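Local coordinates for GTP-binding protein (Pyrococcus horikoshii, PDB 1WXQ) that probably binds GTP and may hydrolyse nucleotide, as an Obg-type P-loop GTPase carrying a TGS domain, although its cellular role is unknown, at residues 180-185 with 204-209; 216-221 with 310-315; 343-348 with 352-357. All blocks are in the same frame, centred on the assembly; numbering follows the deposited sequence.

Contact 1 of 3, residues 180-185 with 204-209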
# COMPACT_ATOMS: atom_id res chain seq x y z
N ASN A 180 -3.66 17.35 6.15
CA ASN A 180 -3.59 17.69 4.72
C ASN A 180 -4.64 16.91 3.96
O ASN A 180 -5.22 17.42 3.00
CB ASN A 180 -2.20 17.38 4.13
CG ASN A 180 -2.18 17.48 2.61
OD1 ASN A 180 -1.91 16.49 1.91
ND2 ASN A 180 -2.48 18.66 2.09
N ASP A 181 -4.89 15.67 4.38
CA ASP A 181 -5.89 14.84 3.70
C ASP A 181 -7.25 15.50 3.89
O ASP A 181 -8.06 15.57 2.96
CB ASP A 181 -5.92 13.41 4.28
CG ASP A 181 -4.58 12.69 4.18
OD1 ASP A 181 -3.90 12.82 3.15
OD2 ASP A 181 -4.21 11.98 5.14
N VAL A 182 -7.48 15.99 5.10
CA VAL A 182 -8.73 16.65 5.44
C VAL A 182 -8.87 17.92 4.61
O VAL A 182 -9.93 18.19 4.04
CB VAL A 182 -8.78 17.04 6.93
CG1 VAL A 182 -10.03 17.83 7.21
CG2 VAL A 182 -8.71 15.80 7.81
N TRP A 183 -7.80 18.70 4.53
CA TRP A 183 -7.84 19.94 3.77
C TRP A 183 -8.26 19.71 2.31
O TRP A 183 -9.11 20.41 1.78
CB TRP A 183 -6.46 20.63 3.80
CG TRP A 183 -6.52 22.00 3.25
CD1 TRP A 183 -6.86 23.13 3.93
CD2 TRP A 183 -6.43 22.37 1.88
NE1 TRP A 183 -7.00 24.19 3.06
CE2 TRP A 183 -6.73 23.75 1.79
CE3 TRP A 183 -6.11 21.67 0.70
CZ2 TRP A 183 -6.74 24.44 0.58
CZ3 TRP A 183 -6.12 22.35 -0.50
CH2 TRP A 183 -6.44 23.73 -0.56
N GLU A 184 -7.64 18.73 1.67
CA GLU A 184 -7.92 18.41 0.28
C GLU A 184 -9.32 17.89 0.05
O GLU A 184 -9.99 18.32 -0.88
CB GLU A 184 -6.94 17.35 -0.24
CG GLU A 184 -5.49 17.75 -0.18
CD GLU A 184 -4.58 16.63 -0.62
OE1 GLU A 184 -4.92 15.46 -0.29
OE2 GLU A 184 -3.54 16.89 -1.27
N ALA A 185 -9.75 16.95 0.87
CA ALA A 185 -11.07 16.37 0.72
C ALA A 185 -12.10 17.49 0.75
O ALA A 185 -12.95 17.60 -0.15
CB ALA A 185 -11.33 15.38 1.83
N LEU A 204 -21.26 11.89 4.60
CA LEU A 204 -21.06 10.61 3.93
C LEU A 204 -20.12 10.80 2.73
O LEU A 204 -19.17 10.02 2.51
CB LEU A 204 -22.41 10.06 3.48
CG LEU A 204 -22.35 8.77 2.67
CD1 LEU A 204 -21.51 7.76 3.40
CD2 LEU A 204 -23.77 8.23 2.46
N ALA A 205 -20.37 11.86 1.96
CA ALA A 205 -19.54 12.15 0.80
C ALA A 205 -18.11 12.42 1.25
O ALA A 205 -17.15 11.99 0.61
CB ALA A 205 -20.08 13.36 0.05
N PHE A 206 -17.97 13.16 2.35
CA PHE A 206 -16.64 13.46 2.85
C PHE A 206 -16.00 12.17 3.34
O PHE A 206 -14.81 11.96 3.15
CB PHE A 206 -16.69 14.50 3.97
CG PHE A 206 -15.39 14.67 4.69
CD1 PHE A 206 -15.14 13.99 5.88
CD2 PHE A 206 -14.38 15.47 4.17
CE1 PHE A 206 -13.92 14.11 6.54
CE2 PHE A 206 -13.16 15.60 4.81
CZ PHE A 206 -12.92 14.92 6.01
N ALA A 207 -16.80 11.31 3.97
CA ALA A 207 -16.28 10.04 4.47
C ALA A 207 -15.72 9.20 3.32
O ALA A 207 -14.61 8.68 3.41
CB ALA A 207 -17.39 9.26 5.20
N SER A 208 -16.50 9.07 2.25
CA SER A 208 -16.09 8.29 1.10
C SER A 208 -14.79 8.83 0.52
O SER A 208 -13.89 8.07 0.15
CB SER A 208 -17.19 8.29 0.02
OG SER A 208 -18.34 7.55 0.44
N GLU A 209 -14.68 10.15 0.46
CA GLU A 209 -13.48 10.76 -0.09
C GLU A 209 -12.27 10.44 0.77
O GLU A 209 -11.16 10.30 0.26
CB GLU A 209 -13.66 12.27 -0.22
CG GLU A 209 -12.50 12.95 -0.93
CD GLU A 209 -12.02 12.21 -2.17
OE1 GLU A 209 -12.87 11.80 -3.00
OE2 GLU A 209 -10.79 12.06 -2.32
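Within 180-185, Val182 is the first residue to touch 204-209, and there it meets Phe206. Its CG1 branch lies 4.3 Å from CZ of the ring, a loose van der Waals approach. The backbone O of Val182 stands 4.2 Å from Phe206 CE2, at the edge of the ring and near its plane, where the slightly positive C-H groups tolerate a carbonyl oxygen. Valine suits this place because it is compact and wholly apolar: the same side chain also rests on Glu165 and Ala169 of helix 164-171.

Three residues on, Ala185 aims its CB at the other helix and comes closer. That methyl is 3.5 Å from Phe206 CE2, reached obliquely, so neither a face nor an edge receives it squarely. It also touches Glu209 CG at 3.9 Å. The CA atoms of Ala185 and Glu209 are 6.2 Å apart, and so small a side chain fits the narrow gap. The helix segments themselves, 10.3 Å apart at their axes, run at 128° to each other.

Phe206 spans the wider part of that gap. With CG anti to the backbone N (chi1 170°), its ring is carried toward 180-185, where it also meets Trp198 edge-to-face and touches Leu146 and Ile168. Glu209 offers its methylene carbon to Ala185, and the bend at chi2 (44°) turns the carboxylate aside to a salt bridge with Arg212.

The contact thus joins two of the helices that come, in sequence, between strands 104-110 and 217-222 of the GTPase region. Its chemistry is apolar and undirected, held by shape, while the one charged residue involved contributes hydrocarbon here and satisfies its acid elsewhere.

Contact 2 of 3, residues 216-221 with 310-315; sequences PMVIAA and NRVVFD
Val218 meets helix 305-316 through one branch of its side chain, beginning at CB, which points at the helix and lies 3.9 Å from Val312 CG2. From CB the chain forks. CG1 is anti to the backbone N (chi1 170°), which leaves CG2 beside that N and anti to the carbonyl carbon, and it is CG2 that makes the closest approach, 3.6 Å to Val312 CG2. The same methyl passes 4.5 Å from the backbone C of Arg311. Val312 adopts the matching rotamer, and the two side chains cross obliquely, methyl against methyl.

Valine fits both positions: its branching at CB favours the extended strand, and on the helix it presents a short apolar knob that also touches Ala104 and Ile106 of strand 104-110. Strand 217-222 lies between 104-110 and 245-249, parallel to both, in the central sheet of a P-loop GTPase. One face of the sheet carries helix 305-316 at Val218; on the other, Met217, here selenomethionine, and Ile219 pack on helix 127-147. The strand leads into an Asn-Lys-Ala-Asp sequence, which in GTPases of this class usually recognises guanine.

Arg311 flanks the valines. Its CB points toward the strand, but the chain then bends away, its side chain touching Ile245 and Ile247 of strand 245-249, and the guanidinium turns back to its own helix. There NE donates to Asp315 OD2 at 3.2 Å in a salt bridge with an N-H...O angle of 149°, meeting the anti side of the oxygen 30° out of the carboxylate plane. NH2 adds a weak bond to the same OD2 at 3.4 Å, so two N-H groups converge on one acid oxygen one turn along the helix.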
# COMPACT_ATOMS: atom_id res chain seq x y z
N PRO A 216 -6.98 3.20 0.42
CA PRO A 216 -6.95 2.81 -0.99
C PRO A 216 -6.65 1.33 -1.05
O PRO A 216 -5.96 0.79 -0.18
CB PRO A 216 -5.81 3.65 -1.54
CG PRO A 216 -4.85 3.65 -0.40
CD PRO A 216 -5.75 3.91 0.79
N MSE A 217 -7.17 0.66 -2.06
CA MSE A 217 -6.90 -0.76 -2.13
C MSE A 217 -6.63 -1.33 -3.50
O MSE A 217 -6.89 -0.70 -4.52
CB MSE A 217 -8.03 -1.55 -1.47
CG MSE A 217 -9.45 -1.05 -1.70
SE MSE A 217 -10.68 -2.13 -0.62
CE MSE A 217 -11.71 -0.69 0.17
N VAL A 218 -6.04 -2.51 -3.49
CA VAL A 218 -5.76 -3.22 -4.72
C VAL A 218 -6.53 -4.52 -4.57
O VAL A 218 -6.57 -5.12 -3.50
CB VAL A 218 -4.27 -3.51 -4.92
CG1 VAL A 218 -4.08 -4.47 -6.09
CG2 VAL A 218 -3.53 -2.21 -5.19
N ILE A 219 -7.16 -4.93 -5.66
CA ILE A 219 -7.95 -6.13 -5.65
C ILE A 219 -7.21 -7.34 -6.23
O ILE A 219 -6.72 -7.31 -7.35
CB ILE A 219 -9.26 -5.88 -6.42
CG1 ILE A 219 -9.90 -4.61 -5.87
CG2 ILE A 219 -10.20 -7.08 -6.28
CD1 ILE A 219 -11.14 -4.18 -6.59
N ALA A 220 -7.11 -8.39 -5.43
CA ALA A 220 -6.46 -9.60 -5.89
C ALA A 220 -7.56 -10.57 -6.31
O ALA A 220 -8.28 -11.09 -5.46
CB ALA A 220 -5.63 -10.22 -4.76
N ALA A 221 -7.72 -10.76 -7.62
CA ALA A 221 -8.73 -11.68 -8.14
C ALA A 221 -8.07 -13.05 -8.02
O ALA A 221 -7.46 -13.54 -8.95
CB ALA A 221 -9.04 -11.35 -9.60
N ASN A 310 3.65 -5.02 -5.27
CA ASN A 310 4.41 -3.95 -5.90
C ASN A 310 3.45 -2.82 -6.31
O ASN A 310 3.80 -1.64 -6.22
CB ASN A 310 5.19 -4.46 -7.14
CG ASN A 310 6.39 -5.37 -6.78
OD1 ASN A 310 6.78 -5.51 -5.60
ND2 ASN A 310 6.98 -5.98 -7.80
N ARG A 311 2.24 -3.17 -6.75
CA ARG A 311 1.30 -2.13 -7.18
C ARG A 311 0.81 -1.33 -6.00
O ARG A 311 0.52 -0.14 -6.14
CB ARG A 311 0.10 -2.74 -7.95
CG ARG A 311 0.46 -3.30 -9.33
CD ARG A 311 1.05 -2.22 -10.28
NE ARG A 311 0.05 -1.26 -10.72
CZ ARG A 311 -0.88 -1.51 -11.64
NH1 ARG A 311 -0.94 -2.69 -12.23
NH2 ARG A 311 -1.77 -0.57 -11.96
N VAL A 312 0.72 -1.97 -4.84
CA VAL A 312 0.28 -1.24 -3.64
C VAL A 312 1.34 -0.21 -3.21
O VAL A 312 1.05 0.96 -3.00
CB VAL A 312 0.03 -2.18 -2.44
CG1 VAL A 312 -0.28 -1.34 -1.22
CG2 VAL A 312 -1.11 -3.14 -2.73
N VAL A 313 2.58 -0.68 -3.10
CA VAL A 313 3.72 0.13 -2.67
C VAL A 313 4.14 1.25 -3.62
O VAL A 313 4.22 2.42 -3.22
CB VAL A 313 4.96 -0.79 -2.42
CG1 VAL A 313 6.15 0.03 -1.95
CG2 VAL A 313 4.61 -1.85 -1.38
N PHE A 314 4.42 0.87 -4.87
CA PHE A 314 4.88 1.78 -5.91
C PHE A 314 3.81 2.60 -6.63
O PHE A 314 4.07 3.71 -7.08
CB PHE A 314 5.66 0.99 -6.96
CG PHE A 314 6.81 0.20 -6.41
CD1 PHE A 314 7.75 0.80 -5.55
CD2 PHE A 314 6.97 -1.14 -6.76
CE1 PHE A 314 8.83 0.08 -5.05
CE2 PHE A 314 8.05 -1.88 -6.26
CZ PHE A 314 8.99 -1.27 -5.40
N ASP A 315 2.61 2.06 -6.75
CA ASP A 315 1.55 2.75 -7.46
C ASP A 315 0.53 3.41 -6.56
O ASP A 315 0.43 4.63 -6.52
CB ASP A 315 0.84 1.78 -8.40
CG ASP A 315 0.01 2.48 -9.42
OD1 ASP A 315 -0.58 3.53 -9.08
OD2 ASP A 315 -0.07 1.98 -10.56

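Contact 3 of 3, residues 343-348 with 352-357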
# COMPACT_ATOMS: atom_id res chain seq x y z
N PHE A 343 15.03 3.65 1.89
CA PHE A 343 13.79 4.17 2.43
C PHE A 343 12.72 4.37 1.36
O PHE A 343 12.99 4.80 0.24
CB PHE A 343 14.05 5.48 3.18
CG PHE A 343 14.82 5.28 4.47
CD1 PHE A 343 14.19 4.77 5.60
CD2 PHE A 343 16.18 5.56 4.53
CE1 PHE A 343 14.92 4.53 6.77
CE2 PHE A 343 16.91 5.33 5.70
CZ PHE A 343 16.28 4.82 6.82
N LEU A 344 11.50 4.00 1.72
CA LEU A 344 10.36 4.17 0.84
C LEU A 344 9.90 5.61 1.08
O LEU A 344 9.39 5.94 2.15
CB LEU A 344 9.25 3.18 1.24
CG LEU A 344 9.30 1.68 0.91
CD1 LEU A 344 7.97 0.96 1.20
CD2 LEU A 344 9.69 1.53 -0.55
N MSE A 345 10.13 6.47 0.10
CA MSE A 345 9.74 7.87 0.19
C MSE A 345 8.51 8.12 -0.69
O MSE A 345 8.35 7.50 -1.74
CB MSE A 345 10.87 8.78 -0.31
CG MSE A 345 12.20 8.53 0.36
SE MSE A 345 12.02 8.56 2.27
CE MSE A 345 11.68 10.46 2.49
N LYS A 346 7.65 9.03 -0.26
CA LYS A 346 6.49 9.37 -1.04
C LYS A 346 6.93 10.27 -2.17
O LYS A 346 7.79 11.13 -2.01
CB LYS A 346 5.50 10.10 -0.14
CG LYS A 346 4.31 10.67 -0.91
CD LYS A 346 3.19 9.64 -1.09
CE LYS A 346 2.02 10.18 -1.91
NZ LYS A 346 0.93 9.21 -1.91
N LYS A 347 6.41 10.07 -3.38
CA LYS A 347 6.84 10.92 -4.49
C LYS A 347 6.51 12.36 -4.11
O LYS A 347 5.43 12.63 -3.57
CB LYS A 347 6.15 10.52 -5.81
CG LYS A 347 6.59 9.16 -6.37
CD LYS A 347 5.99 8.86 -7.75
CE LYS A 347 6.68 7.67 -8.47
NZ LYS A 347 6.54 6.30 -7.84
N GLY A 348 7.46 13.26 -4.35
CA GLY A 348 7.28 14.66 -4.00
C GLY A 348 8.17 14.99 -2.81
O GLY A 348 8.29 16.14 -2.37
N ARG A 352 15.76 16.72 2.14
CA ARG A 352 15.62 17.06 3.54
C ARG A 352 14.62 16.12 4.19
O ARG A 352 14.75 15.74 5.35
CB ARG A 352 15.12 18.50 3.64
CG ARG A 352 14.85 18.90 5.09
CD ARG A 352 14.11 20.24 5.19
NE ARG A 352 14.92 21.31 4.59
CZ ARG A 352 15.68 22.05 5.42
NH1 ARG A 352 15.69 21.80 6.72
NH2 ARG A 352 16.42 23.05 4.93
N ASP A 353 13.61 15.69 3.43
CA ASP A 353 12.62 14.74 3.94
C ASP A 353 13.34 13.42 4.18
O ASP A 353 13.04 12.70 5.12
CB ASP A 353 11.47 14.50 2.95
CG ASP A 353 10.54 15.70 2.82
OD1 ASP A 353 10.15 16.26 3.86
OD2 ASP A 353 10.17 16.07 1.69
N LEU A 354 14.28 13.09 3.30
CA LEU A 354 15.03 11.85 3.46
C LEU A 354 15.91 11.93 4.71
O LEU A 354 16.20 10.92 5.33
CB LEU A 354 15.90 11.58 2.22
CG LEU A 354 16.89 10.45 2.42
CD1 LEU A 354 16.14 9.12 2.60
CD2 LEU A 354 17.86 10.40 1.24
N ALA A 355 16.31 13.15 5.08
CA ALA A 355 17.13 13.36 6.28
C ALA A 355 16.34 13.00 7.54
O ALA A 355 16.85 12.33 8.44
CB ALA A 355 17.59 14.83 6.36
N PHE A 356 15.08 13.43 7.60
CA PHE A 356 14.25 13.13 8.77
C PHE A 356 13.98 11.65 8.96
O PHE A 356 13.90 11.17 10.10
CB PHE A 356 12.94 13.93 8.72
CG PHE A 356 13.10 15.35 9.19
CD1 PHE A 356 13.30 15.64 10.53
CD2 PHE A 356 13.07 16.41 8.28
CE1 PHE A 356 13.46 16.96 10.97
CE2 PHE A 356 13.23 17.73 8.71
CZ PHE A 356 13.43 18.00 10.05
N LYS A 357 13.84 10.92 7.87
CA LYS A 357 13.62 9.49 8.00
C LYS A 357 14.77 8.89 8.79
O LYS A 357 14.56 8.00 9.61
CB LYS A 357 13.53 8.81 6.63
CG LYS A 357 12.15 8.88 6.01
CD LYS A 357 11.09 8.39 6.98
CE LYS A 357 9.74 8.27 6.28
NZ LYS A 357 9.83 7.33 5.12
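Phe343 and Met345 of strand 343-346 face Leu354 and Lys357 of helix 351-358 across segments whose axes come within 9.8 Å and run at 137° to one another, a short loop reversing the chain between them. Phe343 receives Lys357 CB over one face of its ring, 4.2 Å away from CD1 and offset toward the rim. Its CD2 lies 4.0 Å from Leu354 CD1, the two side chains crossing at about a right angle.

Met345, present as selenomethionine, fills the middle. Bends at chi2 (-52°) and chi3 fold its flexible chain toward the helix, so that CE rests 3.7 Å from the carbonyl O of Asp353, close to Leu354 CA. SE lies 3.8 Å from both CG and NZ of Lys357, the two long chains reaching toward each other tip to tip. Leucine and methionine suit the buried side, where Leu354 also packs on Val322 and Ile392. Of the Asp353 side chain it is CB that lies near Met345 CE (4.1 Å), while OD2 accepts a hydrogen bond from Thr350 N.

A helix lying on a mixed sheet is the beta-grasp plan expected of a TGS domain, with 343-346 as an edge strand. Lys357 sits at the solvent side, its NZ 3.3 Å from Leu344 O: its methylenes extend the apolar surface over the ring and selenium, while its charged end can remain near polar backbone and water.

In the fold
The three contacts follow one another along the chain, each closing before the next opens. Contact 1 lies among helices of the GTPase region, and its helix 200-214 runs directly into strand 217-222 of contact 2, in the central sheet; their centres are about 21 Å apart. Contact 3 belongs to the TGS domain and its separate four-stranded sheet, about 21 Å from contact 2 and 24 Å from contact 1, centre to centre. Contacts 2 and 3 nevertheless touch, Val313 CG1 lying 3.8 Å from Leu344 CD1. Helix 305-316 therefore covers the GTPase sheet and also meets an edge strand of the TGS sheet, packing the two domains together.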